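Local coordinates for uncharacterized protein (Vibrio parahaemolyticus, PDB 1ZBP) that is of unknown function but belongs to the ImpE family and joins an N-terminal array of helices to a largely antiparallel beta domain, at residues Leu13-Ala16 and Leu17-Ile21; Phe47-Ala50 and Asp51-Met55. One frame throughout, in Å; residues are numbered along the deposited sequence.

Contact 1: Leu13-Ala16 and Leu17-Ile21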
loop_
_atom_site.group_PDB
_atom_site.type_symbol
_atom_site.label_atom_id
_atom_site.label_comp_id
_atom_site.label_asym_id
_atom_site.label_seq_id
_atom_site.Cartn_x
_atom_site.Cartn_y
_atom_site.Cartn_z
ATOM N N LEU A 13 -11.782 -14.285 5.178
ATOM C CA LEU A 13 -11.092 -14.265 3.895
ATOM C C LEU A 13 -10.769 -15.668 3.398
ATOM O O LEU A 13 -11.053 -15.995 2.249
ATOM C CB LEU A 13 -9.798 -13.445 3.995
ATOM C CG LEU A 13 -9.113 -13.101 2.663
ATOM C CD1 LEU A 13 -10.037 -12.232 1.821
ATOM C CD2 LEU A 13 -7.807 -12.374 2.924
ATOM N N GLN A 14 -10.183 -16.499 4.252
ATOM C CA GLN A 14 -9.844 -17.854 3.845
ATOM C C GLN A 14 -11.078 -18.614 3.360
ATOM O O GLN A 14 -11.056 -19.226 2.290
ATOM C CB GLN A 14 -9.184 -18.608 4.997
ATOM C CG GLN A 14 -7.912 -17.955 5.505
ATOM C CD GLN A 14 -6.961 -17.581 4.384
ATOM O OE1 GLN A 14 -7.194 -16.614 3.656
ATOM N NE2 GLN A 14 -5.888 -18.353 4.230
ATOM N N GLN A 15 -12.156 -18.569 4.144
ATOM C CA GLN A 15 -13.399 -19.250 3.784
ATOM C C GLN A 15 -13.956 -18.740 2.457
ATOM O O GLN A 15 -14.414 -19.524 1.626
ATOM C CB GLN A 15 -14.452 -19.069 4.896
ATOM C CG GLN A 15 -15.882 -19.465 4.492
ATOM C CD GLN A 15 -16.898 -19.311 5.625
ATOM O OE1 GLN A 15 -16.924 -18.293 6.319
ATOM N NE2 GLN A 15 -17.755 -20.314 5.795
ATOM N N ALA A 16 -13.917 -17.424 2.268
ATOM C CA ALA A 16 -14.419 -16.801 1.045
ATOM C C ALA A 16 -13.697 -17.346 -0.187
ATOM O O ALA A 16 -14.299 -17.476 -1.256
ATOM C CB ALA A 16 -14.258 -15.282 1.122
ATOM N N LEU A 17 -12.413 -17.667 -0.031
ATOM C CA LEU A 17 -11.615 -18.210 -1.125
ATOM C C LEU A 17 -12.060 -19.631 -1.470
ATOM O O LEU A 17 -12.186 -19.984 -2.646
ATOM C CB LEU A 17 -10.126 -18.194 -0.753
ATOM C CG LEU A 17 -9.465 -16.812 -0.630
ATOM C CD1 LEU A 17 -8.033 -16.954 -0.126
ATOM C CD2 LEU A 17 -9.490 -16.117 -1.986
ATOM N N GLU A 18 -12.308 -20.438 -0.440
ATOM C CA GLU A 18 -12.746 -21.825 -0.620
ATOM C C GLU A 18 -14.062 -21.871 -1.381
ATOM O O GLU A 18 -14.242 -22.688 -2.280
ATOM C CB GLU A 18 -12.930 -22.515 0.736
ATOM C CG GLU A 18 -11.797 -22.298 1.721
ATOM C CD GLU A 18 -10.434 -22.537 1.111
ATOM O OE1 GLU A 18 -10.041 -21.757 0.214
ATOM O OE2 GLU A 18 -9.753 -23.501 1.531
ATOM N N LEU A 19 -14.987 -20.995 -1.003
ATOM C CA LEU A 19 -16.284 -20.939 -1.666
ATOM C C LEU A 19 -16.156 -20.529 -3.142
ATOM O O LEU A 19 -17.070 -20.758 -3.934
ATOM C CB LEU A 19 -17.230 -19.979 -0.926
ATOM C CG LEU A 19 -17.831 -20.497 0.384
ATOM C CD1 LEU A 19 -18.624 -19.395 1.076
ATOM C CD2 LEU A 19 -18.725 -21.691 0.093
ATOM N N LEU A 20 -15.023 -19.934 -3.506
ATOM C CA LEU A 20 -14.795 -19.518 -4.883
ATOM C C LEU A 20 -14.082 -20.609 -5.677
ATOM O O LEU A 20 -14.488 -20.942 -6.791
ATOM C CB LEU A 20 -13.979 -18.225 -4.920
ATOM C CG LEU A 20 -14.768 -16.988 -4.501
ATOM C CD1 LEU A 20 -13.862 -15.770 -4.416
ATOM C CD2 LEU A 20 -15.887 -16.757 -5.498
ATOM N N ILE A 21 -13.023 -21.171 -5.103
ATOM C CA ILE A 21 -12.275 -22.220 -5.775
ATOM C C ILE A 21 -13.191 -23.375 -6.140
ATOM O O ILE A 21 -13.066 -23.952 -7.218
ATOM C CB ILE A 21 -11.143 -22.753 -4.890
ATOM C CG1 ILE A 21 -10.095 -21.659 -4.681
ATOM C CG2 ILE A 21 -10.525 -23.983 -5.535
ATOM C CD1 ILE A 21 -8.955 -22.067 -3.763
#

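Contact 2: Phe47-Ala50 and Asp51-Met55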
loop_
_atom_site.group_PDB
_atom_site.type_symbol
_atom_site.label_atom_id
_atom_site.label_comp_id
_atom_site.label_asym_id
_atom_site.label_seq_id
_atom_site.Cartn_x
_atom_site.Cartn_y
_atom_site.Cartn_z
ATOM N N PHE A 47 0.438 -13.553 -4.293
ATOM C CA PHE A 47 0.642 -12.970 -5.613
ATOM C C PHE A 47 0.952 -14.016 -6.689
ATOM O O PHE A 47 0.423 -13.949 -7.804
ATOM C CB PHE A 47 1.762 -11.924 -5.550
ATOM C CG PHE A 47 1.570 -10.893 -4.473
ATOM C CD1 PHE A 47 0.410 -10.132 -4.414
ATOM C CD2 PHE A 47 2.542 -10.696 -3.502
ATOM C CE1 PHE A 47 0.230 -9.188 -3.411
ATOM C CE2 PHE A 47 2.370 -9.752 -2.491
ATOM C CZ PHE A 47 1.214 -9.002 -2.445
ATOM N N GLU A 48 1.803 -14.982 -6.360
ATOM C CA GLU A 48 2.177 -16.016 -7.320
ATOM C C GLU A 48 0.931 -16.696 -7.907
ATOM O O GLU A 48 0.858 -16.935 -9.113
ATOM C CB GLU A 48 3.096 -17.034 -6.636
ATOM C CG GLU A 48 3.708 -18.067 -7.567
ATOM C CD GLU A 48 4.874 -18.809 -6.924
ATOM O OE1 GLU A 48 4.704 -19.348 -5.805
ATOM O OE2 GLU A 48 5.965 -18.863 -7.541
ATOM N N ARG A 49 -0.048 -16.979 -7.049
ATOM C CA ARG A 49 -1.301 -17.614 -7.454
ATOM C C ARG A 49 -2.171 -16.635 -8.254
ATOM O O ARG A 49 -2.668 -16.969 -9.334
ATOM C CB ARG A 49 -2.055 -18.095 -6.201
ATOM C CG ARG A 49 -3.359 -18.865 -6.439
ATOM C CD ARG A 49 -3.113 -20.195 -7.138
ATOM N NE ARG A 49 -4.299 -21.054 -7.126
ATOM C CZ ARG A 49 -4.396 -22.206 -7.786
ATOM N NH1 ARG A 49 -3.375 -22.640 -8.517
ATOM N NH2 ARG A 49 -5.511 -22.926 -7.712
ATOM N N ALA A 50 -2.356 -15.429 -7.719
ATOM C CA ALA A 50 -3.160 -14.402 -8.381
ATOM C C ALA A 50 -2.683 -14.189 -9.814
ATOM O O ALA A 50 -3.480 -14.012 -10.731
ATOM C CB ALA A 50 -3.080 -13.083 -7.605
ATOM N N ASP A 51 -1.371 -14.209 -9.997
ATOM C CA ASP A 51 -0.796 -14.012 -11.312
ATOM C C ASP A 51 -1.153 -15.217 -12.183
ATOM O O ASP A 51 -1.543 -15.059 -13.338
ATOM C CB ASP A 51 0.716 -13.829 -11.184
ATOM C CG ASP A 51 1.316 -13.123 -12.369
ATOM O OD1 ASP A 51 0.721 -12.124 -12.840
ATOM O OD2 ASP A 51 2.398 -13.557 -12.817
ATOM N N GLU A 52 -1.049 -16.416 -11.614
ATOM C CA GLU A 52 -1.385 -17.647 -12.328
ATOM C C GLU A 52 -2.815 -17.565 -12.860
ATOM O O GLU A 52 -3.078 -17.905 -14.011
ATOM C CB GLU A 52 -1.260 -18.852 -11.388
ATOM C CG GLU A 52 -1.297 -20.208 -12.076
ATOM C CD GLU A 52 -0.162 -20.383 -13.062
ATOM O OE1 GLU A 52 1.009 -20.187 -12.656
ATOM O OE2 GLU A 52 -0.438 -20.719 -14.238
ATOM N N GLN A 53 -3.741 -17.111 -12.023
ATOM C CA GLN A 53 -5.136 -16.989 -12.434
ATOM C C GLN A 53 -5.330 -15.885 -13.476
ATOM O O GLN A 53 -6.201 -15.978 -14.338
ATOM C CB GLN A 53 -6.019 -16.719 -11.213
ATOM C CG GLN A 53 -6.036 -17.865 -10.204
ATOM C CD GLN A 53 -6.720 -19.117 -10.737
ATOM O OE1 GLN A 53 -7.921 -19.117 -11.009
ATOM N NE2 GLN A 53 -5.952 -20.186 -10.895
ATOM N N LEU A 54 -4.520 -14.835 -13.391
ATOM C CA LEU A 54 -4.614 -13.735 -14.342
ATOM C C LEU A 54 -4.120 -14.178 -15.721
ATOM O O LEU A 54 -4.595 -13.692 -16.744
ATOM C CB LEU A 54 -3.803 -12.531 -13.841
ATOM C CG LEU A 54 -4.416 -11.745 -12.677
ATOM C CD1 LEU A 54 -3.373 -10.900 -11.969
ATOM C CD2 LEU A 54 -5.546 -10.899 -13.213
HETATM N N MSE A 55 -3.165 -15.100 -15.757
HETATM C CA MSE A 55 -2.662 -15.577 -17.036
HETATM C C MSE A 55 -3.723 -16.468 -17.688
HETATM O O MSE A 55 -3.908 -16.433 -18.906
HETATM C CB MSE A 55 -1.345 -16.346 -16.857
HETATM C CG MSE A 55 -0.164 -15.483 -16.392
HETATM SE SE MSE A 55 1.603 -16.328 -16.570
HETATM C CE MSE A 55 1.843 -17.070 -14.790
#

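Contact 1: Leu13-Ala16 and Leu17-Ile21
Leu17 lies against the turn that precedes it: its CG is 3.4 Å from Leu13 O, and its CB is 3.3 Å from Gln14 O. The torsions explain this approach. CG stands beside the backbone N and anti to the carbonyl carbon (chi1 -68°), which leans the side chain back over the carbonyls of the previous turn, and an extended second torsion then carries CD1 outward alongside the Gln14 side chain. The two chains run side by side, pointing the same way.

Glu18 uses a similar first torsion but bends again at its second (chi2 -48°). The chain therefore folds back over the helix backbone, with CG 3.2 Å from Gln14 O, instead of reaching straight out. Leu20 repeats the backward lean one turn after Ala16, placing CG 3.3 Å from Ala16 O. Leu19 adds a looser contact, its CB and CG lying near Gln15 O.

The backbone evidence is that of an alpha-helix. Leu19 N bonds to Gln15 O at 3.1 Å with an N-H...O angle of 164°, and Leu17 and Glu18 likewise donate to Leu13 O and Gln14 O. Leu20 N to Ala16 O is a weak bond at 3.4 Å, while Leu17 O accepts from both Leu20 N and Ile21 N, so an i to i+3 bond coexists there with the normal i to i+4 bond.

This part of helix 13-25 is amphipathic, with Gln14, Gln15 and Glu18 exposed and Leu13, Leu17 and Leu20 buried. Leu17 and Leu20 both pack on Leu40 of helix 31-44, Leu19 and Leu20 touch Trp4 of helix 4-7, and Leu13 reaches helix 216-219, which precedes the hairpin of strands 224-228 and 235-239.

Contact 2: Phe47-Ala50 and Asp51-Met55
Ala50, Arg49 and Asp51 carry much of this contact, which spans successive turns of the alpha-helix 47-60. The i to i+4 pattern is unbroken: Asp51, Glu52, Gln53 and Leu54 donate in turn to Phe47, Glu48, Arg49 and Ala50. Asp51 N to Phe47 O is the shortest of the four at 2.8 Å, with an N-H...O angle of 158°.

Ala50 meets the following turn mainly through its carbonyl. Its O accepts from Leu54 N at 3.0 Å and also has Leu54 CG 3.1 Å away. Asp51 rests its CB 3.4 Å from Phe47 O, while its carboxylate leads away from that turn to a salt bridge between OD1 and Arg72 NH2, tying this helix to helix 65-84. On the other flank Gln53 touches Arg34, Phe37 and Ile38 of helix 31-44.

Arg49, bent at its second torsion (chi2 65°), stands mainly outward from the helix and leans modestly forward along it; Gln53, also bent at its second torsion, leans a little back. The two side chains cross at an angle, their flat groups inclined by 36°, and Gln53 NE2 sits over the centre of one guanidinium face, 4.0 Å from Arg49 CZ.

Overall arrangement
Contacts 1 and 2 occur in series on separate helices, 13-25 and 47-60, with centres about 16 Å apart. Their nearest atoms remain about 5 Å from each other, so neither contact touches the other directly. Helix 31-44 supplies the connection: the buried leucines of contact 1, Leu13 among them through Ile43, and Ile21 touch it, as do Gln53 and Leu54 of contact 2. Phe37 is shared, touching both Ile21 and Gln53. Both contacts lie on the same side of the chain's centre, about 23 Å and 19 Å from it when measured from their own centres. Both are helix-internal packing in the N-terminal helical part, and as the protein's function is unknown, neither can be related to an active site or ligand.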